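Local coordinates for poly-beta-1,6-N-acetyl-D-glucosamine export protein (Escherichia coli, PDB 4Y25), which exports the biofilm polysaccharide poly-beta-1,6-N-acetyl-D-glucosamine across the outer membrane, here represented by its C-terminal beta-barrel domain, at residues A[46-51]-A[67-72]; A[8-13]-A[32-37]; A[80-85]-A[97-102]. One frame throughout, in Å; residues are numbered along the deposited sequence.

Contact 1. Residues A[46-51]-A[67-72]; sequences RGFAGF and DWLAGV
Phe-48 and Gly-71 face each other as a hydrogen-bonded pair in the beta hairpin of strands 45-55 and 64-76, part of the closed antiparallel barrel of this outer-membrane porin. Phe-48 N gives a nearly straight bond to Gly-71 O at 2.9 Å and Gly-71 N returns one to Phe-48 O; Gly-50 and Leu-69 repeat the exchange two residues on. With CG set between the backbone N and the carbonyl carbon (chi1 60°), the Phe-48 ring leans across the neighbouring strand, and Gly-71 CA makes a CH-pi contact 3.8 Å from the ring centroid. The bare glycine lets the ring lie this close to the backbone. Leu-69 CD1 likewise packs over Gly-50, 3.6 Å from its CA, so each strand supplies one large side chain that folds over a glycine of the other. Tyr-37 and Glu-82 of the flanking strands also touch Phe-48. The other side of the sheet bears Ala-49, Ala-70 and Val-72, apolar groups on the surface, consistent with a face turned to the lipid of the outer membrane. Phe-51 and Trp-68 lie there side by side, their ring planes at 54°, with Phe-51 CD1 3.8 Å from Trp-68 NE1 over the indole face.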
loop_
_atom_site.group_PDB
_atom_site.type_symbol
_atom_site.label_atom_id
_atom_site.label_comp_id
_atom_site.label_asym_id
_atom_site.label_seq_id
_atom_site.Cartn_x
_atom_site.Cartn_y
_atom_site.Cartn_z
ATOM N N ARG A 46 -17.836 -7.650 11.598
ATOM C CA ARG A 46 -18.032 -6.235 11.308
ATOM C C ARG A 46 -18.390 -6.045 9.838
ATOM O O ARG A 46 -17.841 -6.711 8.964
ATOM C CB ARG A 46 -16.783 -5.419 11.658
ATOM C CG ARG A 46 -16.421 -5.427 13.134
ATOM C CD ARG A 46 -15.510 -4.263 13.497
ATOM N NE ARG A 46 -14.281 -4.249 12.709
ATOM C CZ ARG A 46 -13.408 -3.246 12.707
ATOM N NH1 ARG A 46 -13.627 -2.171 13.452
ATOM N NH2 ARG A 46 -12.315 -3.317 11.959
ATOM N N GLY A 47 -19.326 -5.142 9.575
ATOM C CA GLY A 47 -19.673 -4.782 8.215
ATOM C C GLY A 47 -19.148 -3.392 7.914
ATOM O O GLY A 47 -19.106 -2.535 8.796
ATOM N N PHE A 48 -18.734 -3.163 6.674
ATOM C CA PHE A 48 -18.216 -1.856 6.297
ATOM C C PHE A 48 -18.743 -1.406 4.941
ATOM O O PHE A 48 -19.042 -2.223 4.070
ATOM C CB PHE A 48 -16.682 -1.864 6.284
ATOM C CG PHE A 48 -16.082 -2.854 5.321
ATOM C CD1 PHE A 48 -15.841 -2.502 4.001
ATOM C CD2 PHE A 48 -15.752 -4.132 5.737
ATOM C CE1 PHE A 48 -15.293 -3.412 3.115
ATOM C CE2 PHE A 48 -15.200 -5.045 4.855
ATOM C CZ PHE A 48 -14.971 -4.685 3.543
ATOM N N ALA A 49 -18.863 -0.095 4.783
ATOM C CA ALA A 49 -19.172 0.512 3.498
ATOM C C ALA A 49 -18.176 1.637 3.259
ATOM O O ALA A 49 -17.628 2.195 4.211
ATOM C CB ALA A 49 -20.599 1.027 3.466
ATOM N N GLY A 50 -17.929 1.967 1.997
ATOM C CA GLY A 50 -16.926 2.966 1.693
ATOM C C GLY A 50 -17.038 3.618 0.332
ATOM O O GLY A 50 -17.967 3.353 -0.430
ATOM N N PHE A 51 -16.067 4.475 0.034
ATOM C CA PHE A 51 -16.060 5.256 -1.193
ATOM C C PHE A 51 -14.629 5.469 -1.675
ATOM O O PHE A 51 -13.711 5.615 -0.867
ATOM C CB PHE A 51 -16.766 6.596 -0.966
ATOM C CG PHE A 51 -16.662 7.547 -2.123
ATOM C CD1 PHE A 51 -17.417 7.349 -3.268
ATOM C CD2 PHE A 51 -15.819 8.647 -2.061
ATOM C CE1 PHE A 51 -17.325 8.226 -4.335
ATOM C CE2 PHE A 51 -15.724 9.528 -3.123
ATOM C CZ PHE A 51 -16.477 9.318 -4.262
ATOM N N ASP A 67 -15.521 4.810 -6.779
ATOM C CA ASP A 67 -15.854 3.477 -6.278
ATOM C C ASP A 67 -16.878 3.537 -5.157
ATOM O O ASP A 67 -16.737 4.319 -4.219
ATOM C CB ASP A 67 -14.609 2.749 -5.762
ATOM C CG ASP A 67 -13.652 2.365 -6.864
ATOM O OD1 ASP A 67 -13.481 3.161 -7.805
ATOM O OD2 ASP A 67 -13.066 1.266 -6.787
ATOM N N TRP A 68 -17.904 2.701 -5.254
ATOM C CA TRP A 68 -18.789 2.457 -4.126
ATOM C C TRP A 68 -18.627 1.008 -3.701
ATOM O O TRP A 68 -18.793 0.098 -4.510
ATOM C CB TRP A 68 -20.241 2.768 -4.482
ATOM C CG TRP A 68 -20.487 4.228 -4.668
ATOM C CD1 TRP A 68 -20.761 5.144 -3.695
ATOM C CD2 TRP A 68 -20.468 4.949 -5.904
ATOM N NE1 TRP A 68 -20.920 6.391 -4.250
ATOM C CE2 TRP A 68 -20.745 6.297 -5.605
ATOM C CE3 TRP A 68 -20.247 4.584 -7.236
ATOM C CZ2 TRP A 68 -20.806 7.282 -6.589
ATOM C CZ3 TRP A 68 -20.308 5.562 -8.209
ATOM C CH2 TRP A 68 -20.585 6.895 -7.881
ATOM N N LEU A 69 -18.284 0.794 -2.437
ATOM C CA LEU A 69 -17.970 -0.547 -1.971
ATOM C C LEU A 69 -18.654 -0.902 -0.657
ATOM O O LEU A 69 -19.034 -0.028 0.126
ATOM C CB LEU A 69 -16.454 -0.710 -1.830
ATOM C CG LEU A 69 -15.679 0.398 -1.118
ATOM C CD1 LEU A 69 -15.428 0.034 0.338
ATOM C CD2 LEU A 69 -14.371 0.682 -1.839
ATOM N N ALA A 70 -18.807 -2.201 -0.438
ATOM C CA ALA A 70 -19.383 -2.732 0.785
ATOM C C ALA A 70 -18.875 -4.151 0.991
ATOM O O ALA A 70 -18.686 -4.894 0.028
ATOM C CB ALA A 70 -20.901 -2.703 0.726
ATOM N N GLY A 71 -18.642 -4.523 2.243
ATOM C CA GLY A 71 -18.146 -5.851 2.547
ATOM C C GLY A 71 -18.246 -6.196 4.017
ATOM O O GLY A 71 -18.686 -5.383 4.829
ATOM N N VAL A 72 -17.834 -7.412 4.358
ATOM C CA VAL A 72 -17.876 -7.869 5.739
ATOM C C VAL A 72 -16.482 -8.284 6.202
ATOM O O VAL A 72 -15.644 -8.672 5.391
ATOM C CB VAL A 72 -18.849 -9.050 5.915
ATOM C CG1 VAL A 72 -19.399 -9.070 7.328
ATOM C CG2 VAL A 72 -19.987 -8.960 4.909
#

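Contact 2. Residues A[8-13]-A[32-37]; sequences AELRIA and LTTIVY
Arg-11 pairs with Ile-35 in the first hairpin of the barrel, strands 8-20 and 30-37, and its side chain runs back along the sheet to Tyr-37. Arg-11 CB sits 3.8 Å from Ile-35 O, and CG passes Ile-35 CB at 4.4 Å. A bend at chi3 (-54°) then turns the guanidinium toward the Tyr-37 ring, where NH1 comes 3.6 Å from CE1. The ring atom CE1 lies at the edge of the guanidinium, and the two planes are almost perpendicular (89°). NH1 also forms a salt bridge with Glu-9 OE1 at 3.4 Å, while Glu-9 OE2 pairs with Arg-296 of the last strand, which flanks strand 8-20. Six backbone hydrogen bonds in three reciprocal pairs, Glu-9 with Tyr-37, Arg-11 with Ile-35 and Ala-13 with Thr-33, hold the strands together. On the reverse face Ile-12 CD1 packs on Leu-32 CD1 at 3.6 Å and on Thr-34 CB at 3.7 Å. The hairpin is thus two-sided: one face is mainly apolar, Leu-10, Ile-12, Leu-32 and Val-36 with the Thr-34 hydroxyl among them, and on the other a carboxylate shared by two arginines, which would probably stay ionised, joins the first strand to the last.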
loop_
_atom_site.group_PDB
_atom_site.type_symbol
_atom_site.label_atom_id
_atom_site.label_comp_id
_atom_site.label_asym_id
_atom_site.label_seq_id
_atom_site.Cartn_x
_atom_site.Cartn_y
_atom_site.Cartn_z
ATOM N N ALA A 8 -17.465 1.845 16.452
ATOM C CA ALA A 8 -17.471 2.049 15.010
ATOM C C ALA A 8 -16.198 2.786 14.606
ATOM O O ALA A 8 -15.676 3.595 15.370
ATOM C CB ALA A 8 -18.706 2.824 14.580
ATOM N N GLU A 9 -15.696 2.507 13.408
ATOM C CA GLU A 9 -14.430 3.085 12.975
ATOM C C GLU A 9 -14.524 3.743 11.601
ATOM O O GLU A 9 -14.999 3.138 10.641
ATOM C CB GLU A 9 -13.339 2.008 12.966
ATOM C CG GLU A 9 -12.011 2.461 12.386
ATOM C CD GLU A 9 -10.921 1.418 12.547
ATOM O OE1 GLU A 9 -10.143 1.214 11.591
ATOM O OE2 GLU A 9 -10.839 0.804 13.632
ATOM N N LEU A 10 -14.069 4.988 11.516
ATOM C CA LEU A 10 -13.972 5.680 10.237
ATOM C C LEU A 10 -12.522 5.751 9.778
ATOM O O LEU A 10 -11.661 6.264 10.488
ATOM C CB LEU A 10 -14.556 7.090 10.324
ATOM C CG LEU A 10 -14.230 7.995 9.130
ATOM C CD1 LEU A 10 -14.816 7.441 7.834
ATOM C CD2 LEU A 10 -14.703 9.423 9.374
ATOM N N ARG A 11 -12.257 5.230 8.589
ATOM C CA ARG A 11 -10.928 5.335 8.009
ATOM C C ARG A 11 -10.993 6.196 6.755
ATOM O O ARG A 11 -11.842 5.996 5.885
ATOM C CB ARG A 11 -10.351 3.947 7.704
ATOM C CG ARG A 11 -9.674 3.820 6.346
ATOM C CD ARG A 11 -8.891 2.518 6.222
ATOM N NE ARG A 11 -7.926 2.346 7.306
ATOM C CZ ARG A 11 -8.071 1.491 8.315
ATOM N NH1 ARG A 11 -9.147 0.716 8.386
ATOM N NH2 ARG A 11 -7.137 1.409 9.252
ATOM N N ILE A 12 -10.109 7.182 6.690
ATOM C CA ILE A 12 -10.002 8.041 5.521
ATOM C C ILE A 12 -8.529 8.203 5.168
ATOM O O ILE A 12 -7.706 8.543 6.016
ATOM C CB ILE A 12 -10.665 9.418 5.757
ATOM C CG1 ILE A 12 -10.292 10.393 4.639
ATOM C CG2 ILE A 12 -10.281 9.986 7.112
ATOM C CD1 ILE A 12 -10.940 10.071 3.315
ATOM N N ALA A 13 -8.196 7.928 3.913
ATOM C CA ALA A 13 -6.812 7.978 3.467
ATOM C C ALA A 13 -6.734 8.583 2.079
ATOM O O ALA A 13 -7.621 8.372 1.251
ATOM C CB ALA A 13 -6.194 6.588 3.481
ATOM N N LEU A 32 -8.371 9.384 -3.205
ATOM C CA LEU A 32 -9.042 9.496 -1.918
ATOM C C LEU A 32 -9.972 8.320 -1.671
ATOM O O LEU A 32 -10.829 8.010 -2.499
ATOM C CB LEU A 32 -9.836 10.797 -1.829
ATOM C CG LEU A 32 -10.495 11.013 -0.465
ATOM C CD1 LEU A 32 -9.583 11.805 0.463
ATOM C CD2 LEU A 32 -11.838 11.692 -0.620
ATOM N N THR A 33 -9.798 7.667 -0.526
ATOM C CA THR A 33 -10.681 6.580 -0.129
ATOM C C THR A 33 -11.166 6.775 1.306
ATOM O O THR A 33 -10.379 7.044 2.213
ATOM C CB THR A 33 -9.992 5.200 -0.268
ATOM O OG1 THR A 33 -10.846 4.183 0.273
ATOM C CG2 THR A 33 -8.658 5.172 0.463
ATOM N N THR A 34 -12.475 6.660 1.496
ATOM C CA THR A 34 -13.066 6.757 2.823
ATOM C C THR A 34 -13.897 5.512 3.116
ATOM O O THR A 34 -14.703 5.085 2.291
ATOM C CB THR A 34 -13.940 8.018 2.967
ATOM O OG1 THR A 34 -14.745 7.909 4.148
ATOM C CG2 THR A 34 -14.843 8.192 1.754
ATOM N N ILE A 35 -13.681 4.924 4.289
ATOM C CA ILE A 35 -14.360 3.689 4.673
ATOM C C ILE A 35 -14.831 3.747 6.122
ATOM O O ILE A 35 -14.081 4.156 7.009
ATOM C CB ILE A 35 -13.440 2.460 4.497
ATOM C CG1 ILE A 35 -13.012 2.307 3.036
ATOM C CG2 ILE A 35 -14.137 1.193 4.969
ATOM C CD1 ILE A 35 -12.076 1.145 2.796
ATOM N N VAL A 36 -16.074 3.339 6.363
ATOM C CA VAL A 36 -16.597 3.289 7.723
ATOM C C VAL A 36 -16.947 1.863 8.149
ATOM O O VAL A 36 -17.677 1.151 7.458
ATOM C CB VAL A 36 -17.842 4.189 7.882
ATOM C CG1 VAL A 36 -18.822 3.967 6.737
ATOM C CG2 VAL A 36 -18.504 3.950 9.233
ATOM N N TYR A 37 -16.407 1.448 9.290
ATOM C CA TYR A 37 -16.719 0.146 9.863
ATOM C C TYR A 37 -17.826 0.262 10.901
ATOM O O TYR A 37 -17.873 1.228 11.665
ATOM C CB TYR A 37 -15.475 -0.477 10.500
ATOM C CG TYR A 37 -14.418 -0.912 9.513
ATOM C CD1 TYR A 37 -13.513 -0.000 8.989
ATOM C CD2 TYR A 37 -14.317 -2.239 9.113
ATOM C CE1 TYR A 37 -12.541 -0.393 8.089
ATOM C CE2 TYR A 37 -13.349 -2.642 8.214
ATOM C CZ TYR A 37 -12.463 -1.715 7.705
ATOM O OH TYR A 37 -11.494 -2.106 6.810
#

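Contact 3. Residues A[80-85]-A[97-102]; sequences WLEAEY and GARLSG
Arg-99 is clasped by Glu-82 and Glu-84, two acids on the facing strand separated by Ala-83, in a salt-bridge network within the hairpin of strands 79-89 and 94-105. This is the dense part of the contact. Extended through CG and CD and then bent at chi3 (61°), the arginine brings its guanidinium between the carboxylates, both of which meet it at the edge. NH1 and NH2 both donate to Glu-82 OE2, NH1 at 2.6 Å on its anti lone pair. Glu-84 OE1 takes NE at 2.6 Å and NH2 at 2.8 Å, both bonds weak because their angles are bent. The two carboxylates stand tilted from the guanidinium plane by different amounts, 54° for Glu-82 and 80° for Glu-84. Ser-101 OG lies 3.5 Å from Glu-82 CG, and beyond it Trp-80 lays CZ3 3.5 Å from Gly-102 CA while its NE1 bonds to Glu-73. The opposite face is sparser and on the surface: Leu-100 CD1 touches Leu-81 CD1 at 3.9 Å and Ala-83 CB at 4.1 Å, and the Tyr-85 ring has Gly-97 O over one face. If both acids are ionised, the guanidinium would offset much of their mutual repulsion, and Gln-115 of the next strand packs on Arg-99, carrying this polar patch onward across the wall.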
loop_
_atom_site.group_PDB
_atom_site.type_symbol
_atom_site.label_atom_id
_atom_site.label_comp_id
_atom_site.label_asym_id
_atom_site.label_seq_id
_atom_site.Cartn_x
_atom_site.Cartn_y
_atom_site.Cartn_z
ATOM N N TRP A 80 -7.627 -13.575 10.401
ATOM C CA TRP A 80 -8.444 -12.426 10.018
ATOM C C TRP A 80 -8.913 -12.571 8.572
ATOM O O TRP A 80 -8.136 -12.975 7.708
ATOM C CB TRP A 80 -7.650 -11.130 10.207
ATOM C CG TRP A 80 -8.167 -9.948 9.440
ATOM C CD1 TRP A 80 -9.056 -9.010 9.879
ATOM C CD2 TRP A 80 -7.800 -9.560 8.109
ATOM N NE1 TRP A 80 -9.276 -8.069 8.899
ATOM C CE2 TRP A 80 -8.515 -8.385 7.804
ATOM C CE3 TRP A 80 -6.944 -10.098 7.143
ATOM C CZ2 TRP A 80 -8.396 -7.735 6.574
ATOM C CZ3 TRP A 80 -6.825 -9.451 5.923
ATOM C CH2 TRP A 80 -7.549 -8.283 5.649
ATOM N N LEU A 81 -10.175 -12.243 8.305
ATOM C CA LEU A 81 -10.750 -12.482 6.980
ATOM C C LEU A 81 -11.805 -11.449 6.591
ATOM O O LEU A 81 -12.665 -11.097 7.399
ATOM C CB LEU A 81 -11.361 -13.887 6.929
ATOM C CG LEU A 81 -12.217 -14.277 5.719
ATOM C CD1 LEU A 81 -11.378 -14.404 4.460
ATOM C CD2 LEU A 81 -12.969 -15.570 5.995
ATOM N N GLU A 82 -11.739 -10.962 5.353
ATOM C CA GLU A 82 -12.789 -10.085 4.847
ATOM C C GLU A 82 -13.083 -10.305 3.366
ATOM O O GLU A 82 -12.204 -10.667 2.581
ATOM C CB GLU A 82 -12.441 -8.610 5.074
ATOM C CG GLU A 82 -11.315 -8.059 4.218
ATOM C CD GLU A 82 -11.117 -6.566 4.431
ATOM O OE1 GLU A 82 -11.656 -6.029 5.421
ATOM O OE2 GLU A 82 -10.424 -5.927 3.611
ATOM N N ALA A 83 -14.343 -10.090 3.007
ATOM C CA ALA A 83 -14.776 -10.080 1.619
ATOM C C ALA A 83 -15.349 -8.705 1.317
ATOM O O ALA A 83 -15.806 -8.008 2.221
ATOM C CB ALA A 83 -15.804 -11.169 1.362
ATOM N N GLU A 84 -15.325 -8.312 0.050
ATOM C CA GLU A 84 -15.753 -6.973 -0.330
ATOM C C GLU A 84 -16.165 -6.913 -1.792
ATOM O O GLU A 84 -15.433 -7.373 -2.662
ATOM C CB GLU A 84 -14.630 -5.966 -0.067
ATOM C CG GLU A 84 -14.840 -4.606 -0.721
ATOM C CD GLU A 84 -13.566 -3.785 -0.783
ATOM O OE1 GLU A 84 -12.473 -4.387 -0.861
ATOM O OE2 GLU A 84 -13.656 -2.539 -0.757
ATOM N N TYR A 85 -17.336 -6.346 -2.059
ATOM C CA TYR A 85 -17.762 -6.101 -3.433
ATOM C C TYR A 85 -17.882 -4.597 -3.662
ATOM O O TYR A 85 -18.319 -3.857 -2.782
ATOM C CB TYR A 85 -19.088 -6.811 -3.733
ATOM C CG TYR A 85 -19.380 -6.997 -5.211
ATOM C CD1 TYR A 85 -19.430 -8.268 -5.765
ATOM C CD2 TYR A 85 -19.636 -5.912 -6.044
ATOM C CE1 TYR A 85 -19.696 -8.454 -7.104
ATOM C CE2 TYR A 85 -19.902 -6.090 -7.390
ATOM C CZ TYR A 85 -19.933 -7.366 -7.910
ATOM O OH TYR A 85 -20.205 -7.572 -9.240
ATOM N N GLY A 97 -16.755 -5.229 -9.293
ATOM C CA GLY A 97 -15.509 -5.466 -8.590
ATOM C C GLY A 97 -15.675 -6.139 -7.236
ATOM O O GLY A 97 -16.614 -5.850 -6.502
ATOM N N ALA A 98 -14.749 -7.034 -6.901
ATOM C CA ALA A 98 -14.807 -7.758 -5.635
ATOM C C ALA A 98 -13.418 -8.067 -5.075
ATOM O O ALA A 98 -12.456 -8.240 -5.824
ATOM C CB ALA A 98 -15.598 -9.047 -5.804
ATOM N N ARG A 99 -13.319 -8.146 -3.753
ATOM C CA ARG A 99 -12.053 -8.486 -3.116
ATOM C C ARG A 99 -12.225 -9.525 -2.011
ATOM O O ARG A 99 -13.147 -9.444 -1.198
ATOM C CB ARG A 99 -11.385 -7.232 -2.553
ATOM C CG ARG A 99 -10.061 -7.501 -1.858
ATOM C CD ARG A 99 -9.351 -6.208 -1.495
ATOM N NE ARG A 99 -10.145 -5.394 -0.582
ATOM C CZ ARG A 99 -10.209 -5.592 0.730
ATOM N NH1 ARG A 99 -9.526 -6.583 1.288
ATOM N NH2 ARG A 99 -10.958 -4.801 1.487
ATOM N N LEU A 100 -11.335 -10.510 -1.998
ATOM C CA LEU A 100 -11.294 -11.503 -0.933
ATOM C C LEU A 100 -9.877 -11.596 -0.389
ATOM O O LEU A 100 -8.928 -11.793 -1.146
ATOM C CB LEU A 100 -11.765 -12.868 -1.433
ATOM C CG LEU A 100 -11.687 -13.994 -0.402
ATOM C CD1 LEU A 100 -12.597 -13.706 0.785
ATOM C CD2 LEU A 100 -12.030 -15.337 -1.034
ATOM N N SER A 101 -9.733 -11.449 0.922
ATOM C CA SER A 101 -8.409 -11.440 1.528
ATOM C C SER A 101 -8.429 -11.933 2.966
ATOM O O SER A 101 -9.472 -11.928 3.626
ATOM C CB SER A 101 -7.812 -10.032 1.477
ATOM O OG SER A 101 -8.674 -9.093 2.094
ATOM N N GLY A 102 -7.264 -12.355 3.444
ATOM C CA GLY A 102 -7.128 -12.808 4.813
ATOM C C GLY A 102 -5.712 -13.201 5.176
ATOM O O GLY A 102 -4.870 -13.417 4.303
#

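Overall arrangement
From the N terminus, contact 2 comes first, closing the turn between strands 8-20 and 30-37. Contact 1 follows, closing the turn between strands 45-55 and 64-76, and contact 3 does the same for strands 79-89 and 94-105. The three loops lie in series: each closes before the next opens, and none nests or crosses. Neighbouring hairpins are nonetheless sewn together, with Phe-51 N and Thr-34 O probably bonded between contacts 1 and 2, and Ala-70 O and Tyr-85 N between contacts 1 and 3. Six consecutive strands thus become one curved piece of wall, whose first strand also meets strand 283-297 and so completes the barrel.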